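Local coordinates for DUF416 domain-containing protein (Shewanella baltica, PDB 2Q9R) that is of unknown function but is a mainly helical member of the DUF416 family that binds benzoic acid in the crystal, at residues F8-Q19 with Q162-P173. Residues are numbered along the deposited sequence; the frame is centred on the assembly and turned at random.
Sequences FFKRLKALTLPQ and QNSLLEIIEENP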
loop_
_atom_site.group_PDB
_atom_site.type_symbol
_atom_site.label_atom_id
_atom_site.label_comp_id
_atom_site.label_asym_id
_atom_site.label_seq_id
_atom_site.Cartn_x
_atom_site.Cartn_y
_atom_site.Cartn_z
ATOM N N PHE A 8 5.107 7.608 -21.901
ATOM C CA PHE A 8 4.870 8.529 -20.811
ATOM C C PHE A 8 5.851 9.706 -20.814
ATOM O O PHE A 8 5.423 10.871 -20.712
ATOM C CB PHE A 8 4.930 7.771 -19.495
ATOM C CG PHE A 8 4.736 8.641 -18.304
ATOM C CD1 PHE A 8 3.467 8.964 -17.872
ATOM C CD2 PHE A 8 5.825 9.130 -17.619
ATOM C CE1 PHE A 8 3.287 9.785 -16.756
ATOM C CE2 PHE A 8 5.667 9.954 -16.526
ATOM C CZ PHE A 8 4.400 10.274 -16.086
ATOM N N PHE A 9 7.147 9.445 -20.953
ATOM C CA PHE A 9 8.104 10.553 -20.846
ATOM C C PHE A 9 8.162 11.400 -22.066
ATOM O O PHE A 9 8.467 12.590 -21.958
ATOM C CB PHE A 9 9.523 10.107 -20.460
ATOM C CG PHE A 9 9.666 9.801 -19.002
ATOM C CD1 PHE A 9 9.728 10.836 -18.067
ATOM C CD2 PHE A 9 9.690 8.481 -18.557
ATOM C CE1 PHE A 9 9.849 10.564 -16.711
ATOM C CE2 PHE A 9 9.822 8.189 -17.203
ATOM C CZ PHE A 9 9.877 9.233 -16.269
ATOM N N LYS A 10 7.899 10.823 -23.238
ATOM C CA LYS A 10 7.835 11.669 -24.428
ATOM C C LYS A 10 6.661 12.669 -24.257
ATOM O O LYS A 10 6.743 13.812 -24.707
ATOM C CB LYS A 10 7.751 10.844 -25.729
ATOM N N ARG A 11 5.588 12.226 -23.594
ATOM C CA ARG A 11 4.358 13.012 -23.441
ATOM C C ARG A 11 4.556 14.085 -22.376
ATOM O O ARG A 11 4.160 15.267 -22.521
ATOM C CB ARG A 11 3.192 12.109 -23.012
ATOM C CG ARG A 11 2.580 11.231 -24.095
ATOM C CD ARG A 11 1.185 10.764 -23.681
ATOM N NE ARG A 11 1.232 9.714 -22.686
ATOM C CZ ARG A 11 0.381 9.546 -21.672
ATOM N NH1 ARG A 11 -0.598 10.378 -21.426
ATOM N NH2 ARG A 11 0.551 8.523 -20.843
ATOM N N LEU A 12 5.260 13.692 -21.333
ATOM C CA LEU A 12 5.603 14.613 -20.266
ATOM C C LEU A 12 6.511 15.710 -20.800
ATOM O O LEU A 12 6.310 16.910 -20.525
ATOM C CB LEU A 12 6.252 13.812 -19.131
ATOM C CG LEU A 12 6.454 14.429 -17.775
ATOM C CD1 LEU A 12 5.158 15.041 -17.267
ATOM C CD2 LEU A 12 6.974 13.357 -16.840
ATOM N N LYS A 13 7.491 15.325 -21.602
ATOM C CA LYS A 13 8.431 16.302 -22.155
ATOM C C LYS A 13 7.750 17.252 -23.170
ATOM O O LYS A 13 8.150 18.411 -23.320
ATOM C CB LYS A 13 9.615 15.597 -22.808
ATOM C CG LYS A 13 10.540 14.899 -21.807
ATOM C CD LYS A 13 11.512 13.942 -22.491
ATOM C CE LYS A 13 12.388 13.195 -21.474
ATOM N NZ LYS A 13 13.523 12.455 -22.135
ATOM N N ALA A 14 6.728 16.741 -23.849
ATOM C CA ALA A 14 5.941 17.528 -24.803
ATOM C C ALA A 14 5.035 18.574 -24.146
ATOM O O ALA A 14 4.566 19.484 -24.809
ATOM C CB ALA A 14 5.135 16.596 -25.703
ATOM N N LEU A 15 4.829 18.498 -22.844
ATOM C CA LEU A 15 4.110 19.566 -22.150
ATOM C C LEU A 15 4.787 20.936 -22.260
ATOM O O LEU A 15 6.021 21.039 -22.379
ATOM C CB LEU A 15 3.964 19.204 -20.688
ATOM C CG LEU A 15 3.099 17.973 -20.414
ATOM C CD1 LEU A 15 2.986 17.781 -18.909
ATOM C CD2 LEU A 15 1.690 18.068 -21.086
ATOM N N THR A 16 3.980 21.994 -22.213
ATOM C CA THR A 16 4.514 23.352 -22.078
ATOM C C THR A 16 5.057 23.522 -20.654
ATOM O O THR A 16 4.749 22.706 -19.748
ATOM C CB THR A 16 3.452 24.401 -22.277
ATOM O OG1 THR A 16 2.506 24.286 -21.202
ATOM C CG2 THR A 16 2.759 24.210 -23.612
ATOM N N LEU A 17 5.861 24.563 -20.451
ATOM C CA LEU A 17 6.403 24.840 -19.112
ATOM C C LEU A 17 5.316 24.908 -18.015
ATOM O O LEU A 17 5.448 24.257 -16.982
ATOM C CB LEU A 17 7.281 26.094 -19.115
ATOM C CG LEU A 17 7.832 26.527 -17.741
ATOM C CD1 LEU A 17 8.980 25.628 -17.370
ATOM C CD2 LEU A 17 8.261 28.014 -17.694
ATOM N N PRO A 18 4.256 25.699 -18.230
ATOM C CA PRO A 18 3.183 25.755 -17.228
ATOM C C PRO A 18 2.483 24.409 -16.994
ATOM O O PRO A 18 2.199 24.083 -15.848
ATOM C CB PRO A 18 2.221 26.837 -17.768
ATOM C CG PRO A 18 2.955 27.514 -18.854
ATOM C CD PRO A 18 4.011 26.617 -19.364
ATOM N N GLN A 19 2.280 23.611 -18.055
ATOM C CA GLN A 19 1.712 22.275 -17.930
ATOM C C GLN A 19 2.606 21.370 -17.064
ATOM O O GLN A 19 2.118 20.715 -16.189
ATOM C CB GLN A 19 1.538 21.635 -19.316
ATOM C CG GLN A 19 0.368 22.175 -20.101
ATOM C CD GLN A 19 0.222 21.516 -21.431
ATOM O OE1 GLN A 19 1.182 21.465 -22.219
ATOM N NE2 GLN A 19 -0.998 21.021 -21.723
ATOM N N GLN A 162 0.081 9.074 -11.783
ATOM C CA GLN A 162 0.893 9.905 -12.687
ATOM C C GLN A 162 0.325 9.936 -14.120
ATOM O O GLN A 162 0.346 10.974 -14.763
ATOM C CB GLN A 162 2.358 9.447 -12.722
ATOM C CG GLN A 162 3.148 9.737 -11.455
ATOM C CD GLN A 162 4.593 9.984 -11.727
ATOM O OE1 GLN A 162 4.945 10.562 -12.763
ATOM N NE2 GLN A 162 5.469 9.545 -10.793
ATOM N N ASN A 163 -0.192 8.807 -14.607
ATOM C CA ASN A 163 -0.811 8.799 -15.931
ATOM C C ASN A 163 -2.085 9.616 -16.025
ATOM O O ASN A 163 -2.294 10.355 -16.991
ATOM C CB ASN A 163 -1.054 7.355 -16.417
ATOM C CG ASN A 163 0.158 6.813 -17.129
ATOM O OD1 ASN A 163 0.317 7.033 -18.324
ATOM N ND2 ASN A 163 1.058 6.171 -16.387
ATOM N N SER A 164 -2.945 9.432 -15.041
ATOM C CA SER A 164 -4.208 10.161 -14.977
ATOM C C SER A 164 -3.987 11.667 -14.849
ATOM O O SER A 164 -4.687 12.457 -15.459
ATOM C CB SER A 164 -5.023 9.663 -13.798
ATOM O OG SER A 164 -5.581 8.403 -14.102
ATOM N N LEU A 165 -3.021 12.049 -14.039
ATOM C CA LEU A 165 -2.633 13.446 -13.911
ATOM C C LEU A 165 -2.121 13.993 -15.252
ATOM O O LEU A 165 -2.448 15.115 -15.654
ATOM C CB LEU A 165 -1.535 13.572 -12.852
ATOM C CG LEU A 165 -1.002 14.948 -12.500
ATOM C CD1 LEU A 165 -2.132 15.877 -11.949
ATOM C CD2 LEU A 165 0.154 14.780 -11.478
ATOM N N LEU A 166 -1.312 13.209 -15.954
ATOM C CA LEU A 166 -0.770 13.669 -17.231
ATOM C C LEU A 166 -1.883 13.857 -18.262
ATOM O O LEU A 166 -1.894 14.864 -19.014
ATOM C CB LEU A 166 0.278 12.696 -17.767
ATOM C CG LEU A 166 0.925 12.976 -19.126
ATOM C CD1 LEU A 166 1.529 14.360 -19.160
ATOM C CD2 LEU A 166 1.982 11.913 -19.439
ATOM N N GLU A 167 -2.800 12.890 -18.303
ATOM C CA GLU A 167 -3.922 12.927 -19.229
ATOM C C GLU A 167 -4.816 14.126 -19.063
ATOM O O GLU A 167 -5.272 14.667 -20.047
ATOM C CB GLU A 167 -4.795 11.681 -19.075
ATOM C CG GLU A 167 -4.162 10.429 -19.610
ATOM C CD GLU A 167 -4.950 9.193 -19.225
ATOM O OE1 GLU A 167 -6.091 9.349 -18.727
ATOM O OE2 GLU A 167 -4.429 8.077 -19.430
ATOM N N ILE A 168 -5.132 14.499 -17.831
ATOM C CA ILE A 168 -6.006 15.649 -17.642
ATOM C C ILE A 168 -5.285 16.950 -18.034
ATOM O O ILE A 168 -5.886 17.829 -18.677
ATOM C CB ILE A 168 -6.712 15.670 -16.255
ATOM C CG1 ILE A 168 -7.720 16.824 -16.192
ATOM C CG2 ILE A 168 -5.727 15.671 -15.081
ATOM C CD1 ILE A 168 -8.950 16.532 -15.296
ATOM N N ILE A 169 -4.000 17.053 -17.733
ATOM C CA ILE A 169 -3.245 18.242 -18.136
ATOM C C ILE A 169 -3.068 18.324 -19.633
ATOM O O ILE A 169 -3.232 19.397 -20.219
ATOM C CB ILE A 169 -1.878 18.308 -17.395
ATOM C CG1 ILE A 169 -2.157 18.423 -15.883
ATOM C CG2 ILE A 169 -0.993 19.450 -17.891
ATOM C CD1 ILE A 169 -0.917 18.232 -14.987
ATOM N N GLU A 170 -2.770 17.197 -20.268
ATOM C CA GLU A 170 -2.444 17.236 -21.660
ATOM C C GLU A 170 -3.635 17.464 -22.587
ATOM O O GLU A 170 -3.468 17.955 -23.701
ATOM C CB GLU A 170 -1.572 16.037 -22.055
ATOM C CG GLU A 170 -2.251 14.816 -22.461
ATOM C CD GLU A 170 -1.302 13.615 -22.421
ATOM O OE1 GLU A 170 -0.114 13.695 -22.848
ATOM O OE2 GLU A 170 -1.780 12.569 -21.952
ATOM N N GLU A 171 -4.836 17.177 -22.108
ATOM C CA GLU A 171 -6.019 17.417 -22.909
ATOM C C GLU A 171 -6.449 18.889 -22.902
ATOM O O GLU A 171 -7.415 19.267 -23.555
ATOM C CB GLU A 171 -7.152 16.484 -22.472
ATOM C CG GLU A 171 -7.823 16.825 -21.150
ATOM C CD GLU A 171 -8.830 15.752 -20.710
ATOM O OE1 GLU A 171 -8.700 14.561 -21.115
ATOM O OE2 GLU A 171 -9.745 16.113 -19.939
ATOM N N ASN A 172 -5.703 19.711 -22.182
ATOM C CA ASN A 172 -5.952 21.129 -22.072
ATOM C C ASN A 172 -4.739 21.881 -22.613
ATOM O O ASN A 172 -3.654 21.820 -22.025
ATOM C CB ASN A 172 -6.208 21.478 -20.599
ATOM C CG ASN A 172 -7.494 20.841 -20.071
ATOM O OD1 ASN A 172 -8.576 21.150 -20.556
ATOM N ND2 ASN A 172 -7.374 19.922 -19.110
ATOM N N PRO A 173 -4.910 22.595 -23.728
ATOM C CA PRO A 173 -3.743 23.216 -24.358
ATOM C C PRO A 173 -3.014 24.206 -23.437
ATOM O O PRO A 173 -1.798 24.313 -23.511
ATOM C CB PRO A 173 -4.317 23.916 -25.585
ATOM C CG PRO A 173 -5.822 24.024 -25.352
ATOM C CD PRO A 173 -6.179 22.884 -24.443
HETATM O O HOH W 1 1.680 15.392 -23.803
HETATM O O HOH W 2 0.296 25.614 -22.014
#
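R11 lies across helix 162-170 as a knob in the hole formed by N163, L166, E167 and E170. Its NH1 makes a salt bridge to E170 OE2 at 2.5 Å. The carboxylate oxygen uses its syn lone pair and lies in the guanidinium plane. At another edge of the same group, NH2 gives a weak bond to N163 OD1 (2.9 Å). The N163 amide is held more firmly through ND2, which bonds to K159 O one turn back in the same helix. L166 CD2 sits over one guanidinium face, 3.5 Å above its plane. A bend at chi3 (-76°) turns the arginine tip so that it reaches both polar partners. A leucine here would probably leave the E170 carboxylate without its charged mate and cost N163 OD1 this weak bond. E170 OE1 is also tied to R11 O through a water.

L166 is the apolar centre of the contact. Its CD1 packs on L15 CD1 at 3.7 Å and, more loosely, on L12. The other methyl, CD2, also meets the F8 ring obliquely. F8 CZ comes 3.4 Å from Q162 OE1, whose hydrogen-bond partner is S121.

At the far end, Q19 CB rests on I169 CG2. Q19 NE2 bonds weakly to I169 O and lies 2.8 Å from N172 O. T16 and Q19 form a capping box at the start of helix 17-42: T16 N donates to Q19 OE1 (2.8 Å, nearly straight), which fixes the amide, and Q19 N donates to T16 OG1. A second water links T16 OG1 to P173 O.

The short helix 8-14 thus runs at 40° to segment 162-170, the C-terminal half of helix 153-170, and the start of helix 17-42 meets that helix's C-terminal end. F23 of helix 17-42 packs against L12, Q162 and I169. Helix 120-136 borders F8 and L12 through S121, and helix 177-190 packs on I168 and N172.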